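Local coordinates for Rpb7-binding protein seb1 (Schizosaccharomyces pombe 972h-, PDB 5MDT), which probably drives transcription termination by binding RNA polymerase II, through a CTD-interacting domain, and nascent RNA, at residues 62-67 with 119-124; 127-132 with 141-146. All coordinates share one frame; numbering follows the deposited sequence.

Contact 1 of 2, residues 62-67 with 119-124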
ATOM      1  N   ALA A  62       5.448  -5.313  -1.542  1.00 28.85           N
ATOM      2  CA  ALA A  62       4.699  -4.234  -2.201  1.00 28.42           C
ATOM      3  C   ALA A  62       3.520  -3.781  -1.305  1.00 31.37           C
ATOM      4  O   ALA A  62       3.213  -2.589  -1.244  1.00 29.74           O
ATOM      5  CB  ALA A  62       4.178  -4.707  -3.558  1.00 28.46           C
ATOM      6  N   LEU A  63       2.891  -4.732  -0.601  1.00 29.58           N
ATOM      7  CA  LEU A  63       1.819  -4.413   0.351  1.00 29.95           C
ATOM      8  C   LEU A  63       2.373  -3.657   1.557  1.00 33.21           C
ATOM      9  O   LEU A  63       1.684  -2.769   2.070  1.00 32.97           O
ATOM     10  CB  LEU A  63       1.064  -5.659   0.798  1.00 31.03           C
ATOM     11  CG  LEU A  63       0.136  -6.244  -0.293  1.00 33.94           C
ATOM     12  CD1 LEU A  63      -0.470  -7.550   0.173  1.00 36.82           C
ATOM     13  CD2 LEU A  63      -0.973  -5.267  -0.644  1.00 37.08           C
ATOM     14  N   TYR A  64       3.627  -3.952   2.004  1.00 31.03           N
ATOM     15  CA  TYR A  64       4.225  -3.164   3.092  1.00 30.78           C
ATOM     16  C   TYR A  64       4.473  -1.713   2.620  1.00 30.71           C
ATOM     17  O   TYR A  64       4.351  -0.769   3.410  1.00 33.46           O
ATOM     18  CB  TYR A  64       5.548  -3.776   3.557  1.00 32.54           C
ATOM     19  CG  TYR A  64       5.390  -5.067   4.338  1.00 37.20           C
ATOM     20  CD1 TYR A  64       4.224  -5.340   5.051  1.00 41.40           C
ATOM     21  CD2 TYR A  64       6.438  -5.975   4.432  1.00 38.77           C
ATOM     22  CE1 TYR A  64       4.103  -6.497   5.836  1.00 44.82           C
ATOM     23  CE2 TYR A  64       6.325  -7.138   5.204  1.00 40.45           C
ATOM     24  CZ  TYR A  64       5.155  -7.393   5.898  1.00 44.75           C
ATOM     25  OH  TYR A  64       5.053  -8.517   6.683  1.00 43.95           O
ATOM     26  N   ILE A  65       4.830  -1.543   1.327  1.00 28.34           N
ATOM     27  CA  ILE A  65       5.021  -0.168   0.796  1.00 28.62           C
ATOM     28  C   ILE A  65       3.657   0.554   0.814  1.00 32.35           C
ATOM     29  O   ILE A  65       3.577   1.685   1.292  1.00 32.19           O
ATOM     30  CB  ILE A  65       5.645  -0.203  -0.627  1.00 30.56           C
ATOM     31  CG1 ILE A  65       7.102  -0.687  -0.549  1.00 31.89           C
ATOM     32  CG2 ILE A  65       5.555   1.201  -1.344  1.00 29.18           C
ATOM     33  CD1 ILE A  65       7.607  -1.168  -1.912  1.00 35.61           C
ATOM     34  N   LEU A  66       2.616  -0.083   0.270  1.00 31.24           N
ATOM     35  CA  LEU A  66       1.257   0.448   0.247  1.00 30.83           C
ATOM     36  C   LEU A  66       0.813   0.814   1.661  1.00 33.80           C
ATOM     37  O   LEU A  66       0.281   1.895   1.858  1.00 33.01           O
ATOM     38  CB  LEU A  66       0.272  -0.584  -0.351  1.00 30.40           C
ATOM     39  CG  LEU A  66      -1.222  -0.207  -0.297  1.00 36.36           C
ATOM     40  CD1 LEU A  66      -1.523   1.028  -1.176  1.00 37.51           C
ATOM     41  CD2 LEU A  66      -2.106  -1.385  -0.794  1.00 39.15           C
ATOM     42  N   ASP A  67       1.068  -0.078   2.641  1.00 30.15           N
ATOM     43  CA  ASP A  67       0.692   0.150   4.023  1.00 31.75           C
ATOM     44  C   ASP A  67       1.315   1.430   4.561  1.00 37.18           C
ATOM     45  O   ASP A  67       0.620   2.259   5.154  1.00 36.65           O
ATOM     46  CB  ASP A  67       1.131  -1.048   4.885  1.00 33.55           C
ATOM     47  CG  ASP A  67       1.003  -0.758   6.370  1.00 43.01           C
ATOM     48  OD1 ASP A  67      -0.101  -0.341   6.803  1.00 43.20           O
ATOM     49  OD2 ASP A  67       2.039  -0.834   7.085  1.00 45.49           O
ATOM     50  N   LEU A 119       0.496 -15.037   3.462  1.00 47.14           N
ATOM     51  CA  LEU A 119      -0.917 -14.696   3.626  1.00 48.53           C
ATOM     52  C   LEU A 119      -1.280 -14.268   5.069  1.00 51.26           C
ATOM     53  O   LEU A 119      -1.908 -13.217   5.227  1.00 50.31           O
ATOM     54  CB  LEU A 119      -1.833 -15.789   3.076  1.00 51.43           C
ATOM     55  CG  LEU A 119      -1.600 -16.110   1.579  1.00 55.92           C
ATOM     56  CD1 LEU A 119      -2.540 -17.218   1.106  1.00 59.35           C
ATOM     57  CD2 LEU A 119      -1.643 -14.842   0.686  1.00 56.09           C
ATOM     58  N   PRO A 120      -0.765 -14.917   6.125  1.00 48.00           N
ATOM     59  CA  PRO A 120      -1.085 -14.425   7.479  1.00 48.32           C
ATOM     60  C   PRO A 120      -0.504 -13.030   7.733  1.00 49.23           C
ATOM     61  O   PRO A 120      -1.011 -12.310   8.595  1.00 51.69           O
ATOM     62  CB  PRO A 120      -0.422 -15.439   8.417  1.00 52.20           C
ATOM     63  CG  PRO A 120      -0.008 -16.573   7.595  1.00 57.34           C
ATOM     64  CD  PRO A 120      -0.003 -16.186   6.156  1.00 51.75           C
ATOM     65  N   LYS A 121       0.579 -12.662   7.027  1.00 45.52           N
ATOM     66  CA  LYS A 121       1.213 -11.333   7.162  1.00 43.52           C
ATOM     67  C   LYS A 121       0.278 -10.227   6.637  1.00 46.07           C
ATOM     68  O   LYS A 121       0.309  -9.100   7.138  1.00 45.16           O
ATOM     69  CB  LYS A 121       2.597 -11.301   6.468  1.00 43.03           C
ATOM     70  CG  LYS A 121       3.616 -12.334   7.011  1.00 45.96           C
ATOM     71  CD  LYS A 121       4.051 -12.029   8.434  1.00 50.96           C
ATOM     72  CE  LYS A 121       4.944 -13.083   9.055  1.00 51.05           C
ATOM     73  NZ  LYS A 121       4.952 -12.954  10.535  1.00 51.61           N
ATOM     74  N   ILE A 122      -0.592 -10.564   5.666  1.00 43.11           N
ATOM     75  CA  ILE A 122      -1.559  -9.603   5.111  1.00 41.58           C
ATOM     76  C   ILE A 122      -2.723  -9.458   6.103  1.00 47.75           C
ATOM     77  O   ILE A 122      -3.217  -8.346   6.295  1.00 47.17           O
ATOM     78  CB  ILE A 122      -2.010 -10.015   3.696  1.00 43.83           C
ATOM     79  CG1 ILE A 122      -0.771 -10.300   2.808  1.00 43.07           C
ATOM     80  CG2 ILE A 122      -2.891  -8.898   3.055  1.00 44.36           C
ATOM     81  CD1 ILE A 122      -1.102 -10.935   1.378  1.00 41.54           C
ATOM     82  N   LEU A 123      -3.090 -10.551   6.799  1.00 48.19           N
ATOM     83  CA  LEU A 123      -4.089 -10.482   7.870  1.00 51.53           C
ATOM     84  C   LEU A 123      -3.606  -9.499   8.930  1.00 55.48           C
ATOM     85  O   LEU A 123      -4.400  -8.683   9.396  1.00 58.09           O
ATOM     86  CB  LEU A 123      -4.356 -11.853   8.523  1.00 55.22           C
ATOM     87  CG  LEU A 123      -5.393 -12.736   7.888  1.00 62.05           C
ATOM     88  CD1 LEU A 123      -5.666 -13.927   8.799  1.00 65.91           C
ATOM     89  CD2 LEU A 123      -6.714 -11.994   7.663  1.00 65.56           C
ATOM     90  N   LYS A 124      -2.296  -9.536   9.271  1.00 50.02           N
ATOM     91  CA  LYS A 124      -1.685  -8.603  10.227  1.00 50.63           C
ATOM     92  C   LYS A 124      -1.823  -7.140   9.770  1.00 50.10           C
ATOM     93  O   LYS A 124      -2.018  -6.268  10.615  1.00 50.91           O
ATOM     94  CB  LYS A 124      -0.225  -8.962  10.527  1.00 52.90           C
ATOM     95  CG  LYS A 124      -0.101 -10.133  11.489  1.00 68.11           C
ATOM     96  CD  LYS A 124       1.314 -10.690  11.571  1.00 80.04           C
ATOM     97  CE  LYS A 124       1.530 -11.486  12.844  1.00 94.84           C
ATOM     98  NZ  LYS A 124       0.656 -12.695  12.928  1.00105.02           N
TER
HETATM   99  O   HOH W   1       2.687  -8.241   8.443  1.00 44.36           O
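L63 and I122 mark the closest approach of two helical segments, 62-67 and 119-124, with their CA atoms 7.8 Å apart. Both segments are helical, and no direct hydrogen bond joins them. The buried half of the contact is apolar. The methyl L63 CD1 meets I122 CD1 at 3.6 Å, and the two side chains cross at about a right angle. CG1 and CG2 of I122 also lie near L63 CD1, so that one leucine methyl rests on both branches of the isoleucine. A110 of helix 92-113 touches both residues.

The second half is more open. The hydroxyl of Y64 reaches the aliphatic part of K121, with Y64 OH 3.7 Å from K121 CB. The bend of the lysine at chi2 (-68°) turns NZ off from the hydroxyl, and the touch is made by CB and the next carbons. One water bridges the pair. It lies in the plane of the Y64 ring, at its edge, 3.0 Å from Y64 OH, and it donates to K121 O at 2.8 Å. It thus links the Y64 hydroxyl to the K121 backbone carbonyl. The contact sets helix 59-79 against helix 119-131 in the all-helical, right-handed superhelical CID fold.

Contact 2 of 2, residues 127-132 with 141-146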
ATOM      1  N   ASP A 127      -5.321  -5.852  10.660  1.00 55.10           N
ATOM      2  CA  ASP A 127      -5.371  -5.506  12.084  1.00 57.74           C
ATOM      3  C   ASP A 127      -4.824  -4.092  12.302  1.00 60.65           C
ATOM      4  O   ASP A 127      -5.442  -3.310  13.028  1.00 62.82           O
ATOM      5  CB  ASP A 127      -4.543  -6.504  12.914  1.00 60.82           C
ATOM      6  CG  ASP A 127      -5.148  -7.885  13.103  1.00 71.94           C
ATOM      7  OD1 ASP A 127      -6.375  -8.032  12.903  1.00 75.03           O
ATOM      8  OD2 ASP A 127      -4.401  -8.811  13.479  1.00 77.57           O
ATOM      9  N   ILE A 128      -3.674  -3.770  11.662  1.00 54.76           N
ATOM     10  CA  ILE A 128      -3.022  -2.458  11.730  1.00 53.19           C
ATOM     11  C   ILE A 128      -3.980  -1.378  11.206  1.00 55.54           C
ATOM     12  O   ILE A 128      -4.162  -0.347  11.860  1.00 57.14           O
ATOM     13  CB  ILE A 128      -1.634  -2.483  11.013  1.00 54.27           C
ATOM     14  CG1 ILE A 128      -0.609  -3.290  11.860  1.00 56.63           C
ATOM     15  CG2 ILE A 128      -1.107  -1.054  10.711  1.00 54.02           C
ATOM     16  CD1 ILE A 128       0.663  -3.727  11.123  1.00 61.37           C
ATOM     17  N   TRP A 129      -4.622  -1.652  10.057  1.00 50.49           N
ATOM     18  CA  TRP A 129      -5.586  -0.765   9.407  1.00 50.63           C
ATOM     19  C   TRP A 129      -6.855  -0.576  10.237  1.00 56.92           C
ATOM     20  O   TRP A 129      -7.410   0.518  10.263  1.00 57.99           O
ATOM     21  CB  TRP A 129      -5.911  -1.286   8.004  1.00 47.62           C
ATOM     22  CG  TRP A 129      -4.728  -1.271   7.085  1.00 44.66           C
ATOM     23  CD1 TRP A 129      -3.661  -0.419   7.135  1.00 45.97           C
ATOM     24  CD2 TRP A 129      -4.542  -2.079   5.917  1.00 42.81           C
ATOM     25  NE1 TRP A 129      -2.806  -0.668   6.090  1.00 42.23           N
ATOM     26  CE2 TRP A 129      -3.327  -1.674   5.316  1.00 43.39           C
ATOM     27  CE3 TRP A 129      -5.263  -3.146   5.343  1.00 44.97           C
ATOM     28  CZ2 TRP A 129      -2.824  -2.279   4.161  1.00 40.29           C
ATOM     29  CZ3 TRP A 129      -4.777  -3.726   4.174  1.00 44.05           C
ATOM     30  CH2 TRP A 129      -3.564  -3.303   3.606  1.00 42.22           C
ATOM     31  N   GLU A 130      -7.304  -1.635  10.909  1.00 55.17           N
ATOM     32  CA  GLU A 130      -8.483  -1.586  11.774  1.00 59.43           C
ATOM     33  C   GLU A 130      -8.224  -0.667  12.975  1.00 67.16           C
ATOM     34  O   GLU A 130      -9.067   0.172  13.297  1.00 70.30           O
ATOM     35  CB  GLU A 130      -8.869  -3.005  12.221  1.00 62.67           C
ATOM     36  CG  GLU A 130     -10.149  -3.084  13.035  1.00 76.94           C
ATOM     37  CD  GLU A 130     -10.646  -4.504  13.198  1.00100.02           C
ATOM     38  OE1 GLU A 130      -9.880  -5.350  13.713  1.00 88.18           O
ATOM     39  OE2 GLU A 130     -11.791  -4.781  12.772  1.00100.47           O
ATOM     40  N   LYS A 131      -7.044  -0.820  13.608  1.00 63.43           N
ATOM     41  CA  LYS A 131      -6.597  -0.056  14.772  1.00 65.70           C
ATOM     42  C   LYS A 131      -6.408   1.430  14.421  1.00 67.73           C
ATOM     43  O   LYS A 131      -6.752   2.300  15.227  1.00 70.24           O
ATOM     44  CB  LYS A 131      -5.290  -0.671  15.316  1.00 67.60           C
ATOM     45  CG  LYS A 131      -4.800  -0.102  16.645  1.00 85.81           C
ATOM     46  CD  LYS A 131      -3.379  -0.568  16.942  1.00 96.31           C
ATOM     47  CE  LYS A 131      -2.802   0.071  18.181  1.00110.18           C
ATOM     48  NZ  LYS A 131      -1.440  -0.446  18.475  1.00117.54           N
ATOM     49  N   ALA A 132      -5.874   1.712  13.220  1.00 59.82           N
ATOM     50  CA  ALA A 132      -5.636   3.077  12.758  1.00 58.38           C
ATOM     51  C   ALA A 132      -6.869   3.671  12.058  1.00 61.86           C
ATOM     52  O   ALA A 132      -6.828   4.838  11.668  1.00 62.18           O
ATOM     53  CB  ALA A 132      -4.430   3.100  11.824  1.00 55.33           C
ATOM     54  N   GLU A 141     -13.558  -6.396   6.318  1.00 71.31           N
ATOM     55  CA  GLU A 141     -14.276  -7.672   6.423  1.00 74.09           C
ATOM     56  C   GLU A 141     -14.090  -8.458   5.117  1.00 75.60           C
ATOM     57  O   GLU A 141     -13.749  -9.641   5.171  1.00 75.18           O
ATOM     58  CB  GLU A 141     -15.775  -7.445   6.732  1.00 80.50           C
ATOM     59  CG  GLU A 141     -16.570  -8.727   6.957  1.00 95.81           C
ATOM     60  CD  GLU A 141     -18.081  -8.637   6.816  1.00127.73           C
ATOM     61  OE1 GLU A 141     -18.714  -9.697   6.603  1.00123.10           O
ATOM     62  OE2 GLU A 141     -18.638  -7.519   6.929  1.00126.35           O
ATOM     63  N   SER A 142     -14.255  -7.779   3.956  1.00 70.71           N
ATOM     64  CA  SER A 142     -14.073  -8.367   2.623  1.00 68.54           C
ATOM     65  C   SER A 142     -12.662  -8.943   2.477  1.00 66.66           C
ATOM     66  O   SER A 142     -12.523 -10.105   2.088  1.00 65.58           O
ATOM     67  CB  SER A 142     -14.320  -7.332   1.528  1.00 71.75           C
ATOM     68  OG  SER A 142     -15.611  -6.750   1.607  1.00 87.46           O
ATOM     69  N   LEU A 143     -11.621  -8.143   2.834  1.00 59.64           N
ATOM     70  CA  LEU A 143     -10.215  -8.564   2.756  1.00 55.54           C
ATOM     71  C   LEU A 143      -9.938  -9.751   3.669  1.00 58.07           C
ATOM     72  O   LEU A 143      -9.315 -10.713   3.228  1.00 55.75           O
ATOM     73  CB  LEU A 143      -9.240  -7.416   3.084  1.00 52.97           C
ATOM     74  CG  LEU A 143      -9.279  -6.168   2.209  1.00 55.26           C
ATOM     75  CD1 LEU A 143      -8.444  -5.057   2.832  1.00 53.44           C
ATOM     76  CD2 LEU A 143      -8.817  -6.458   0.775  1.00 55.01           C
ATOM     77  N   ARG A 144     -10.398  -9.692   4.933  1.00 57.99           N
ATOM     78  CA  ARG A 144     -10.200 -10.784   5.880  1.00 59.94           C
ATOM     79  C   ARG A 144     -10.831 -12.081   5.390  1.00 67.75           C
ATOM     80  O   ARG A 144     -10.181 -13.123   5.442  1.00 67.57           O
ATOM     81  CB  ARG A 144     -10.726 -10.414   7.269  1.00 64.02           C
ATOM     82  CG  ARG A 144      -9.779  -9.506   8.029  1.00 66.23           C
ATOM     83  CD  ARG A 144     -10.320  -9.271   9.415  1.00 76.55           C
ATOM     84  NE  ARG A 144      -9.356  -8.573  10.261  1.00 76.76           N
ATOM     85  CZ  ARG A 144      -9.576  -7.394  10.827  1.00 85.97           C
ATOM     86  NH1 ARG A 144     -10.734  -6.768  10.647  1.00 71.27           N
ATOM     87  NH2 ARG A 144      -8.650  -6.839  11.595  1.00 71.68           N
ATOM     88  N   SER A 145     -12.076 -12.010   4.881  1.00 68.15           N
ATOM     89  CA  SER A 145     -12.826 -13.159   4.352  1.00 70.51           C
ATOM     90  C   SER A 145     -12.057 -13.845   3.217  1.00 70.44           C
ATOM     91  O   SER A 145     -11.906 -15.067   3.240  1.00 71.87           O
ATOM     92  CB  SER A 145     -14.206 -12.717   3.873  1.00 77.91           C
ATOM     93  OG  SER A 145     -14.893 -13.750   3.183  1.00 92.72           O
ATOM     94  N   LYS A 146     -11.537 -13.049   2.262  1.00 62.15           N
ATOM     95  CA  LYS A 146     -10.760 -13.512   1.114  1.00 58.46           C
ATOM     96  C   LYS A 146      -9.457 -14.185   1.538  1.00 58.76           C
ATOM     97  O   LYS A 146      -9.119 -15.241   1.004  1.00 58.43           O
ATOM     98  CB  LYS A 146     -10.510 -12.362   0.119  1.00 57.49           C
ATOM     99  CG  LYS A 146     -11.744 -12.005  -0.707  1.00 68.01           C
ATOM    100  CD  LYS A 146     -11.499 -10.782  -1.588  1.00 72.93           C
ATOM    101  CE  LYS A 146     -12.682 -10.461  -2.471  1.00 83.02           C
ATOM    102  NZ  LYS A 146     -13.811  -9.869  -1.706  1.00 94.43           N
TER
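A salt-bridge network of D127, E130 and R144 joins two antiparallel helices of the CID, 119-131 and 137-150. The acids stand one helical turn apart, and the guanidinium of R144 reaches both. R144 NH2 donates to D127 OD1 at 2.9 Å, with an N-H...O angle of 153°. It meets the anti lone pair of that oxygen, and OD1 lies close to the guanidinium plane. The same nitrogen also donates to E130 OE1 at 2.9 Å, at a more bent angle of 133°. Here the donor comes from above the carboxylate plane. A third bond, from R144 NH1 to E130 OE2, is weak at 3.1 Å. E130 therefore faces both terminal nitrogens, while D127 takes one. Two bonds from R144 NH2 and one from NH1 should limit rotation of the guanidinium. The R144 chain is extended from CG to NE, which carries the charge across the gap between the helices.

The two helices form a helical hairpin. The axes of their short segments, 127-131 and 141-146, approach to 11.6 Å, with 164° between their directions. That spacing is wide, and long side chains span it. Nearer the core the contact is apolar. L143 CD1 lies 4.1 Å from W129 CZ3, on the six-membered part of the indole, and the two side chains cross at about a right angle. W129 is buried, and its polar atom NE1 has its partner in D67 of helix 59-79. Its ring also packs edge-to-face with F135, in the link between the two helices. L143 also touches D104 and V107 of helix 92-113, while R144 packs on C126.

In the fold
After three earlier helices, helix 59-79 supplies 62-67. The chain then runs through helix 92-113 before contact 1 brings 119-124 back against it, closing a loop of 51 residues. Contact 2 opens later on the same helix 119-131. It closes a much shorter loop of 8 residues with helix 137-150. The two loops are in series and neither encloses the other. Their centres lie 11 Å apart, and they touch where D67 OD1 bonds to W129 NE1 at 2.8 Å. L123 also packs on R144. Helix 119-131 thus ties helix 59-79 to the C-terminal helix, with helix 92-113 touching residues of both contacts.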